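PDB 3NUT: precorrin-3 methylase from Rhodobacter capsulatus, which probably transfers a methyl group from S-adenosyl-L-methionine to a precorrin intermediate on the route to adenosylcobalamin. Local coordinates for residues N141-L146 with P171-R176; Q179-L184 with A218-A223; F199-T204 with D224-V229. All coordinates share one frame; numbering follows the deposited sequence.

Interaction 1 (N141-L146 with P171-R176)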
loop_
_atom_site.group_PDB
_atom_site.type_symbol
_atom_site.label_atom_id
_atom_site.label_comp_id
_atom_site.label_asym_id
_atom_site.label_seq_id
_atom_site.Cartn_x
_atom_site.Cartn_y
_atom_site.Cartn_z
ATOM N N ASN A 141 -12.927 2.048 -0.340
ATOM C CA ASN A 141 -13.375 3.363 0.074
ATOM C C ASN A 141 -14.867 3.298 0.443
ATOM O O ASN A 141 -15.700 2.927 -0.391
ATOM C CB ASN A 141 -13.129 4.330 -1.083
ATOM C CG ASN A 141 -13.540 5.745 -0.779
ATOM O OD1 ASN A 141 -13.632 6.165 0.380
ATOM N ND2 ASN A 141 -13.772 6.512 -1.840
ATOM N N LEU A 142 -15.195 3.652 1.682
ATOM C CA LEU A 142 -16.586 3.583 2.187
ATOM C C LEU A 142 -17.346 4.912 2.162
ATOM O O LEU A 142 -18.490 4.968 2.616
ATOM C CB LEU A 142 -16.637 3.036 3.619
ATOM C CG LEU A 142 -15.991 1.708 4.006
ATOM C CD1 LEU A 142 -16.504 1.315 5.362
ATOM C CD2 LEU A 142 -16.255 0.590 3.015
ATOM N N SER A 143 -16.709 5.981 1.675
ATOM C CA SER A 143 -17.389 7.266 1.520
ATOM C C SER A 143 -17.405 7.726 0.081
ATOM O O SER A 143 -17.332 8.923 -0.188
ATOM C CB SER A 143 -16.760 8.354 2.394
ATOM O OG SER A 143 -16.879 8.032 3.765
ATOM N N ASP A 144 -17.497 6.800 -0.860
ATOM C CA ASP A 144 -17.680 7.265 -2.221
ATOM C C ASP A 144 -19.161 7.495 -2.549
ATOM O O ASP A 144 -19.940 6.547 -2.762
ATOM C CB ASP A 144 -16.994 6.389 -3.270
ATOM C CG ASP A 144 -16.804 7.127 -4.588
ATOM O OD1 ASP A 144 -17.151 8.318 -4.654
ATOM O OD2 ASP A 144 -16.311 6.528 -5.557
ATOM N N ASN A 145 -19.522 8.779 -2.573
ATOM C CA ASN A 145 -20.856 9.232 -2.954
ATOM C C ASN A 145 -21.073 9.223 -4.479
ATOM O O ASN A 145 -22.213 9.273 -4.943
ATOM C CB ASN A 145 -21.138 10.610 -2.335
ATOM C CG ASN A 145 -20.905 10.634 -0.806
ATOM O OD1 ASN A 145 -21.274 9.701 -0.078
ATOM N ND2 ASN A 145 -20.282 11.708 -0.328
ATOM N N LEU A 146 -19.975 9.120 -5.242
ATOM C CA LEU A 146 -20.021 8.989 -6.716
ATOM C C LEU A 146 -20.430 7.582 -7.207
ATOM O O LEU A 146 -20.792 7.405 -8.377
ATOM C CB LEU A 146 -18.679 9.395 -7.356
ATOM C CG LEU A 146 -18.130 10.835 -7.318
ATOM C CD1 LEU A 146 -16.755 10.921 -8.012
ATOM C CD2 LEU A 146 -19.105 11.831 -7.930
ATOM N N PRO A 171 -14.416 5.771 6.619
ATOM C CA PRO A 171 -15.471 4.874 7.079
ATOM C C PRO A 171 -16.776 5.631 7.385
ATOM O O PRO A 171 -17.851 5.185 6.964
ATOM C CB PRO A 171 -14.864 4.221 8.336
ATOM C CG PRO A 171 -13.499 4.857 8.543
ATOM C CD PRO A 171 -13.474 6.105 7.703
ATOM N N ARG A 172 -16.673 6.778 8.058
ATOM C CA ARG A 172 -17.844 7.581 8.409
ATOM C C ARG A 172 -18.132 8.719 7.430
ATOM O O ARG A 172 -17.554 9.797 7.544
ATOM C CB ARG A 172 -17.718 8.160 9.823
ATOM C CG ARG A 172 -17.389 7.160 10.924
ATOM C CD ARG A 172 -18.409 6.017 11.087
ATOM N NE ARG A 172 -19.811 6.434 11.143
ATOM C CZ ARG A 172 -20.362 7.175 12.106
ATOM N NH1 ARG A 172 -19.637 7.648 13.120
ATOM N NH2 ARG A 172 -21.656 7.468 12.036
ATOM N N SER A 173 -19.048 8.478 6.489
ATOM C CA SER A 173 -19.508 9.504 5.554
ATOM C C SER A 173 -20.321 10.582 6.282
ATOM O O SER A 173 -21.200 10.286 7.104
ATOM C CB SER A 173 -20.322 8.860 4.428
ATOM O OG SER A 173 -20.723 9.806 3.437
ATOM N N LYS A 174 -19.995 11.835 5.983
ATOM C CA LYS A 174 -20.659 12.986 6.580
ATOM C C LYS A 174 -22.078 13.071 6.034
ATOM O O LYS A 174 -23.005 13.362 6.775
ATOM C CB LYS A 174 -19.875 14.258 6.240
ATOM C CG LYS A 174 -20.356 15.544 6.920
ATOM C CD LYS A 174 -20.451 16.695 5.895
ATOM C CE LYS A 174 -19.969 18.020 6.470
ATOM N NZ LYS A 174 -18.474 18.078 6.488
ATOM N N SER A 175 -22.231 12.790 4.738
ATOM C CA SER A 175 -23.517 12.873 4.031
ATOM C C SER A 175 -24.204 11.518 3.801
ATOM O O SER A 175 -25.327 11.476 3.302
ATOM C CB SER A 175 -23.326 13.576 2.686
ATOM O OG SER A 175 -22.407 12.861 1.878
ATOM N N ARG A 176 -23.521 10.420 4.126
ATOM C CA ARG A 176 -24.165 9.098 4.228
ATOM C C ARG A 176 -23.928 8.546 5.635
ATOM O O ARG A 176 -23.234 7.536 5.799
ATOM C CB ARG A 176 -23.609 8.109 3.196
ATOM C CG ARG A 176 -23.798 8.487 1.748
ATOM C CD ARG A 176 -24.954 7.740 1.103
ATOM N NE ARG A 176 -24.725 7.572 -0.334
ATOM C CZ ARG A 176 -24.759 8.563 -1.227
ATOM N NH1 ARG A 176 -25.012 9.816 -0.825
ATOM N NH2 ARG A 176 -24.534 8.305 -2.522
#

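Interaction 2 (Q179-L184 with A218-A223)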
loop_
_atom_site.group_PDB
_atom_site.type_symbol
_atom_site.label_atom_id
_atom_site.label_comp_id
_atom_site.label_asym_id
_atom_site.label_seq_id
_atom_site.Cartn_x
_atom_site.Cartn_y
_atom_site.Cartn_z
ATOM N N GLN A 179 -24.145 4.607 6.623
ATOM C CA GLN A 179 -23.584 3.686 5.619
ATOM C C GLN A 179 -22.652 2.618 6.204
ATOM O O GLN A 179 -22.721 1.452 5.820
ATOM C CB GLN A 179 -22.897 4.456 4.491
ATOM C CG GLN A 179 -22.568 3.617 3.276
ATOM C CD GLN A 179 -22.600 4.444 2.013
ATOM O OE1 GLN A 179 -23.676 4.743 1.475
ATOM N NE2 GLN A 179 -21.420 4.835 1.530
ATOM N N PHE A 180 -21.789 3.027 7.129
ATOM C CA PHE A 180 -20.876 2.117 7.818
ATOM C C PHE A 180 -21.619 1.094 8.686
ATOM O O PHE A 180 -21.134 -0.020 8.898
ATOM C CB PHE A 180 -19.898 2.921 8.671
ATOM C CG PHE A 180 -18.838 2.087 9.344
ATOM C CD1 PHE A 180 -18.030 1.231 8.605
ATOM C CD2 PHE A 180 -18.632 2.178 10.713
ATOM C CE1 PHE A 180 -17.043 0.466 9.224
ATOM C CE2 PHE A 180 -17.649 1.411 11.340
ATOM C CZ PHE A 180 -16.851 0.557 10.591
ATOM N N THR A 181 -22.789 1.493 9.192
ATOM C CA THR A 181 -23.720 0.578 9.852
ATOM C C THR A 181 -24.129 -0.531 8.883
ATOM O O THR A 181 -24.117 -1.700 9.267
ATOM C CB THR A 181 -24.980 1.321 10.356
ATOM O OG1 THR A 181 -24.591 2.417 11.191
ATOM C CG2 THR A 181 -25.923 0.371 11.139
ATOM N N ARG A 182 -24.476 -0.173 7.638
ATOM C CA ARG A 182 -24.777 -1.179 6.604
ATOM C C ARG A 182 -23.580 -2.115 6.394
ATOM O O ARG A 182 -23.746 -3.336 6.383
ATOM C CB ARG A 182 -25.178 -0.556 5.261
ATOM C CG ARG A 182 -26.301 0.482 5.281
ATOM C CD ARG A 182 -27.675 -0.091 4.869
ATOM N NE ARG A 182 -27.905 -0.306 3.425
ATOM C CZ ARG A 182 -28.274 0.640 2.551
ATOM N NH1 ARG A 182 -28.433 1.900 2.945
ATOM N NH2 ARG A 182 -28.473 0.336 1.271
ATOM N N VAL A 183 -22.381 -1.540 6.253
ATOM C CA VAL A 183 -21.154 -2.317 6.030
ATOM C C VAL A 183 -20.877 -3.377 7.101
ATOM O O VAL A 183 -20.501 -4.501 6.769
ATOM C CB VAL A 183 -19.903 -1.391 5.834
ATOM C CG1 VAL A 183 -18.598 -2.177 5.959
ATOM C CG2 VAL A 183 -19.968 -0.671 4.482
ATOM N N LEU A 184 -21.052 -3.024 8.375
ATOM C CA LEU A 184 -20.951 -4.000 9.474
ATOM C C LEU A 184 -22.005 -5.118 9.378
ATOM O O LEU A 184 -21.729 -6.280 9.710
ATOM C CB LEU A 184 -21.058 -3.301 10.830
ATOM C CG LEU A 184 -19.896 -2.394 11.231
ATOM C CD1 LEU A 184 -20.266 -1.561 12.424
ATOM C CD2 LEU A 184 -18.631 -3.209 11.517
ATOM N N ALA A 218 -18.519 -5.235 17.589
ATOM C CA ALA A 218 -18.196 -3.961 16.950
ATOM C C ALA A 218 -19.433 -3.114 16.667
ATOM O O ALA A 218 -20.487 -3.649 16.331
ATOM C CB ALA A 218 -17.427 -4.210 15.663
ATOM N N THR A 219 -19.286 -1.797 16.813
ATOM C CA THR A 219 -20.339 -0.826 16.486
ATOM C C THR A 219 -19.745 0.315 15.615
ATOM O O THR A 219 -18.531 0.562 15.665
ATOM C CB THR A 219 -20.983 -0.237 17.770
ATOM O OG1 THR A 219 -20.010 0.527 18.483
ATOM C CG2 THR A 219 -21.499 -1.332 18.694
ATOM N N PRO A 220 -20.587 1.009 14.813
ATOM C CA PRO A 220 -20.028 1.982 13.848
ATOM C C PRO A 220 -19.365 3.208 14.472
ATOM O O PRO A 220 -18.425 3.751 13.898
ATOM C CB PRO A 220 -21.245 2.403 13.000
ATOM C CG PRO A 220 -22.418 2.155 13.872
ATOM C CD PRO A 220 -22.060 0.936 14.721
ATOM N N GLU A 221 -19.845 3.635 15.636
ATOM C CA GLU A 221 -19.298 4.815 16.296
ATOM C C GLU A 221 -17.873 4.573 16.828
ATOM O O GLU A 221 -17.279 5.448 17.468
ATOM C CB GLU A 221 -20.256 5.333 17.387
ATOM C CG GLU A 221 -20.297 4.523 18.695
ATOM C CD GLU A 221 -21.189 3.288 18.617
ATOM O OE1 GLU A 221 -21.836 3.075 17.560
ATOM O OE2 GLU A 221 -21.233 2.523 19.618
ATOM N N MET A 222 -17.340 3.381 16.546
ATOM C CA MET A 222 -15.938 3.059 16.822
ATOM C C MET A 222 -14.997 3.682 15.797
ATOM O O MET A 222 -13.824 3.885 16.088
ATOM C CB MET A 222 -15.728 1.556 16.891
ATOM C CG MET A 222 -16.243 0.984 18.163
ATOM S SD MET A 222 -15.993 -0.778 18.275
ATOM C CE MET A 222 -16.641 -1.048 19.938
ATOM N N ALA A 223 -15.530 3.984 14.614
ATOM C CA ALA A 223 -14.804 4.683 13.572
ATOM C C ALA A 223 -15.187 6.171 13.524
ATOM O O ALA A 223 -16.316 6.520 13.848
ATOM C CB ALA A 223 -15.089 4.027 12.228
#

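Interaction 3 (F199-T204 with D224-V229). With SAH (S-adenosyl-L-homocysteine), chain E.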
loop_
_atom_site.group_PDB
_atom_site.type_symbol
_atom_site.label_atom_id
_atom_site.label_comp_id
_atom_site.label_asym_id
_atom_site.label_seq_id
_atom_site.Cartn_x
_atom_site.Cartn_y
_atom_site.Cartn_z
ATOM N N PHE A 199 -9.876 -0.847 14.707
ATOM C CA PHE A 199 -10.118 0.558 14.440
ATOM C C PHE A 199 -8.841 1.293 14.809
ATOM O O PHE A 199 -8.410 1.299 15.980
ATOM C CB PHE A 199 -11.334 1.086 15.215
ATOM C CG PHE A 199 -12.624 0.397 14.853
ATOM C CD1 PHE A 199 -13.462 0.933 13.881
ATOM C CD2 PHE A 199 -12.993 -0.796 15.480
ATOM C CE1 PHE A 199 -14.658 0.294 13.533
ATOM C CE2 PHE A 199 -14.176 -1.442 15.144
ATOM C CZ PHE A 199 -15.016 -0.890 14.165
ATOM N N ALA A 200 -8.206 1.866 13.794
ATOM C CA ALA A 200 -6.927 2.533 14.008
ATOM C C ALA A 200 -7.060 4.014 13.703
ATOM O O ALA A 200 -7.321 4.434 12.573
ATOM C CB ALA A 200 -5.809 1.875 13.209
ATOM N N ARG A 201 -6.903 4.786 14.763
ATOM C CA ARG A 201 -7.271 6.170 14.758
ATOM C C ARG A 201 -6.028 7.030 14.796
ATOM O O ARG A 201 -5.161 6.843 15.656
ATOM C CB ARG A 201 -8.185 6.444 15.977
ATOM C CG ARG A 201 -8.466 7.910 16.235
ATOM C CD ARG A 201 -9.182 8.147 17.580
ATOM N NE ARG A 201 -8.824 9.457 18.149
ATOM C CZ ARG A 201 -9.222 10.627 17.648
ATOM N NH1 ARG A 201 -9.989 10.675 16.552
ATOM N NH2 ARG A 201 -8.851 11.752 18.245
ATOM N N ALA A 202 -5.953 7.968 13.862
ATOM C CA ALA A 202 -4.919 9.014 13.874
ATOM C C ALA A 202 -3.534 8.401 13.897
ATOM O O ALA A 202 -2.668 8.788 14.694
ATOM C CB ALA A 202 -5.101 9.989 15.074
ATOM N N VAL A 203 -3.339 7.439 13.005
ATOM C CA VAL A 203 -2.131 6.628 13.007
ATOM C C VAL A 203 -0.902 7.486 12.684
ATOM O O VAL A 203 -0.923 8.272 11.745
ATOM C CB VAL A 203 -2.284 5.441 12.054
ATOM C CG1 VAL A 203 -0.993 4.672 11.956
ATOM C CG2 VAL A 203 -3.372 4.539 12.568
ATOM N N THR A 204 0.126 7.331 13.519
ATOM C CA THR A 204 1.422 8.046 13.475
ATOM C C THR A 204 1.366 9.450 14.059
ATOM O O THR A 204 2.338 10.202 13.966
ATOM C CB THR A 204 2.087 8.129 12.055
ATOM O OG1 THR A 204 1.485 9.185 11.306
ATOM C CG2 THR A 204 1.998 6.817 11.299
ATOM N N ASP A 224 -14.234 7.034 13.153
ATOM C CA ASP A 224 -14.525 8.403 12.669
ATOM C C ASP A 224 -13.728 8.663 11.397
ATOM O O ASP A 224 -13.193 7.725 10.814
ATOM C CB ASP A 224 -14.274 9.489 13.723
ATOM C CG ASP A 224 -13.019 9.252 14.541
ATOM O OD1 ASP A 224 -11.914 9.155 13.959
ATOM O OD2 ASP A 224 -13.139 9.179 15.782
ATOM N N MET A 225 -13.656 9.916 10.954
ATOM C CA MET A 225 -12.907 10.243 9.723
ATOM C C MET A 225 -11.392 10.252 9.895
ATOM O O MET A 225 -10.659 10.366 8.930
ATOM C CB MET A 225 -13.409 11.547 9.078
ATOM C CG MET A 225 -14.652 11.314 8.207
ATOM S SD MET A 225 -14.534 9.745 7.266
ATOM C CE MET A 225 -13.761 10.369 5.759
ATOM N N ARG A 226 -10.950 10.098 11.138
ATOM C CA ARG A 226 -9.542 10.030 11.516
ATOM C C ARG A 226 -9.088 8.557 11.608
ATOM O O ARG A 226 -8.067 8.233 12.239
ATOM C CB ARG A 226 -9.398 10.728 12.882
ATOM C CG ARG A 226 -8.043 11.336 13.205
ATOM C CD ARG A 226 -7.785 12.716 12.568
ATOM N NE ARG A 226 -6.343 13.000 12.577
ATOM C CZ ARG A 226 -5.466 12.625 11.633
ATOM N NH1 ARG A 226 -5.855 11.965 10.537
ATOM N NH2 ARG A 226 -4.182 12.933 11.786
ATOM N N THR A 227 -9.850 7.662 10.977
ATOM C CA THR A 227 -9.753 6.226 11.262
ATOM C C THR A 227 -9.727 5.414 9.982
ATOM O O THR A 227 -10.387 5.752 9.002
ATOM C CB THR A 227 -10.939 5.780 12.166
ATOM O OG1 THR A 227 -10.919 6.572 13.352
ATOM C CG2 THR A 227 -10.883 4.303 12.568
ATOM N N VAL A 228 -8.923 4.358 10.000
ATOM C CA VAL A 228 -8.922 3.380 8.947
ATOM C C VAL A 228 -9.237 2.041 9.629
ATOM O O VAL A 228 -8.725 1.744 10.717
ATOM C CB VAL A 228 -7.581 3.391 8.130
ATOM C CG1 VAL A 228 -6.384 2.993 8.984
ATOM C CG2 VAL A 228 -7.673 2.481 6.909
ATOM N N VAL A 229 -10.091 1.251 9.004
ATOM C CA VAL A 229 -10.613 0.051 9.643
ATOM C C VAL A 229 -10.066 -1.180 8.928
ATOM O O VAL A 229 -10.248 -1.355 7.709
ATOM C CB VAL A 229 -12.178 0.050 9.663
ATOM C CG1 VAL A 229 -12.733 -1.236 10.313
ATOM C CG2 VAL A 229 -12.727 1.309 10.345
HETATM N N SAH E . -4.316 8.958 -0.128
HETATM C CA SAH E . -4.717 8.590 1.265
HETATM C CB SAH E . -6.197 8.178 1.318
HETATM C CG SAH E . -7.120 9.392 1.209
HETATM S SD SAH E . -8.759 9.090 1.828
HETATM C C SAH E . -3.845 7.447 1.634
HETATM O O SAH E . -3.218 6.967 0.699
HETATM O OXT SAH E . -3.724 6.974 2.782
HETATM C "C5'" SAH E . -8.632 9.650 3.511
HETATM C "C4'" SAH E . -8.927 8.507 4.504
HETATM O "O4'" SAH E . -7.728 7.750 4.720
HETATM C "C3'" SAH E . -9.397 8.916 5.908
HETATM O "O3'" SAH E . -10.821 9.006 6.052
HETATM C "C2'" SAH E . -8.896 7.786 6.781
HETATM O "O2'" SAH E . -9.754 6.628 6.708
HETATM C "C1'" SAH E . -7.592 7.407 6.107
HETATM N N9 SAH E . -6.433 8.089 6.729
HETATM C C8 SAH E . -5.651 9.037 6.174
HETATM N N7 SAH E . -4.669 9.411 7.051
HETATM C C5 SAH E . -4.815 8.693 8.193
HETATM C C6 SAH E . -4.129 8.572 9.517
HETATM N N6 SAH E . -3.044 9.321 9.840
HETATM N N1 SAH E . -4.623 7.692 10.424
HETATM C C2 SAH E . -5.703 6.932 10.143
HETATM N N3 SAH E . -6.367 6.995 8.965
HETATM C C4 SAH E . -5.985 7.837 7.970
#

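Interaction 1 (N141-L146 with P171-R176)
S143 sets its hydroxyl against the backbone of S173, in the closely packed inner part of the contact: OG of S143 lies 3.5 Å from CA of S173 and 3.6 Å from its CB. With OG anti to its own carbonyl carbon (chi1 -63°), S143 reaches across to the other loop, where its hydroxyl is hydrogen-bonded to the backbone O of N170. Next to it the packing turns apolar. The CD1 branch of L142 rests 4.1 Å from CA of P171, both residues being buried, while F180 and V183 of helix 179-190 touch the same leucine side chain.

Toward solvent the contact is polar, between exposed or partly exposed side chains, and no clear hydrogen bond fixes it. N145 and R176 run antiparallel alongside one another, which brings OD1 of N145 over the centre of one guanidinium face of R176, 3.7 Å above its plane; the amide and guanidinium planes are 39° apart. The same OD1 comes within 3.3 Å of CG of R176. The backbone near R176 is tied down locally, since its N donates to OG of S173 (2.9 Å) in an ST motif, and D144 OD1 accepts from the N of L146 in an Asx turn. These are neighbouring loops at the C-terminal ends of the parallel strands 137-141 and 165-169, each leading into a helix, and through P171 they border the S-adenosyl-L-homocysteine pocket of this tetrapyrrole methylase.

Interaction 2 (Q179-L184 with A218-A223)
F180 reaches from helix 179-190 onto P220, which begins the short 3-10 segment 220-222. From CB the side chain leaves with CG anti to the backbone N (chi1 -175°), directing the ring at the loop; CB itself packs on the O of P171. One rim of the ring then does the touching. CD2 lies 3.4 Å from CA of P220, and CE2, one atom further out, comes 3.8 Å from CB of A223. The C atom of P220 sits in the ring plane, at its edge. On the far end CZ meets the ring of F199, and on the other rim CD1 meets L142.

A turn later in the helix, L184 stands over one face of the F180 ring, its CG 4.3 Å above the plane and offset toward the rim. Its CD1 approaches P220 N at 3.5 Å, and CD2 faces the methyl of A218. T181, exposed, adds OG1 at 3.5 Å from CG of P220, so the proline is flanked by three helix residues. An alanine in place of F180 would probably open a gap between P220, A223 and L184 and leave CA and CB of P220 without the ring they pack on.

With no hydrogen bond between the segments, the loop is held to the helix largely by the fit of apolar surfaces; its polar groups pair locally, as T219 OG1 does with E221 OE2.

Interaction 3 (F199-T204 with D224-V229)
F199 and V229, a non-hydrogen-bonded pair of neighbouring antiparallel strands, send their side chains out together on one face of the sheet. CG1 of V229 stands over one face of the phenyl ring, CG2 is 3.6 Å from CD1, and the T227 methyl CG2 comes to the ring's edge. T227 and R201, the next such pair on this face, cross obliquely. Between the two pairs A200 and V228 turn to the other face and exchange two backbone hydrogen bonds, A200 N to V228 O and V228 N to A200 O.

At the end of the strand pair, charged groups take over. The extended chain of R201, its CG anti to the backbone N (chi1 170°), carries NH1 to within 3.6 Å of D224 OD1, a long salt bridge. The carboxylate plane stands 84° from the guanidinium plane, with OD1 at the guanidinium edge. That oxygen also receives T227 OG1 (2.8 Å) from above the carboxylate plane and R226 N on its anti side, the latter an Asx turn within the type I turn D224-T227. R226 bends at chi2 and lays its guanidinium over A202, whose N donates to R226 O at 2.7 Å, nearly along the C=O axis.

Backbone atoms at the strand ends and in the adjoining loops hold S-adenosyl-L-homocysteine. V203 N donates to adenine N1 (2.9 Å) and V203 O accepts from N6, reading the adenine edge, while ribose O2' donates to T227 O (2.5 Å).

Strand 196-201 lies between 227-231 and 209-214 in the mixed sheet, and 227-231 pairs on its other side with 165-169. Helix 121-129 packs on the A200 and V228 face through A125; on the opposite face F199 meets F180 of helix 179-190.

The three contacts adjoin one another, and R172 of interaction 1 touches A223, D224 and M225 where interactions 2 and 3 meet along the chain. Interactions 2 and 3 also meet where F180 CZ lies 3.7 Å from F199 CE1 and where A223 CB approaches V229 CG2 at 4.1 Å. The loop packed on helix 179-190 runs on into the turn before strand 227-231. Interactions 1 and 2 join through L142 O and Q179 NE2, a probable hydrogen bond of 3.1 Å. P171 CG lies 3.3 Å from T227 O. Interaction 3 holds the adenine and ribose of S-adenosyl-L-homocysteine; interaction 1 borders the ligand through P171, whereas the A223 side chain of interaction 2 stays about 8 Å from it.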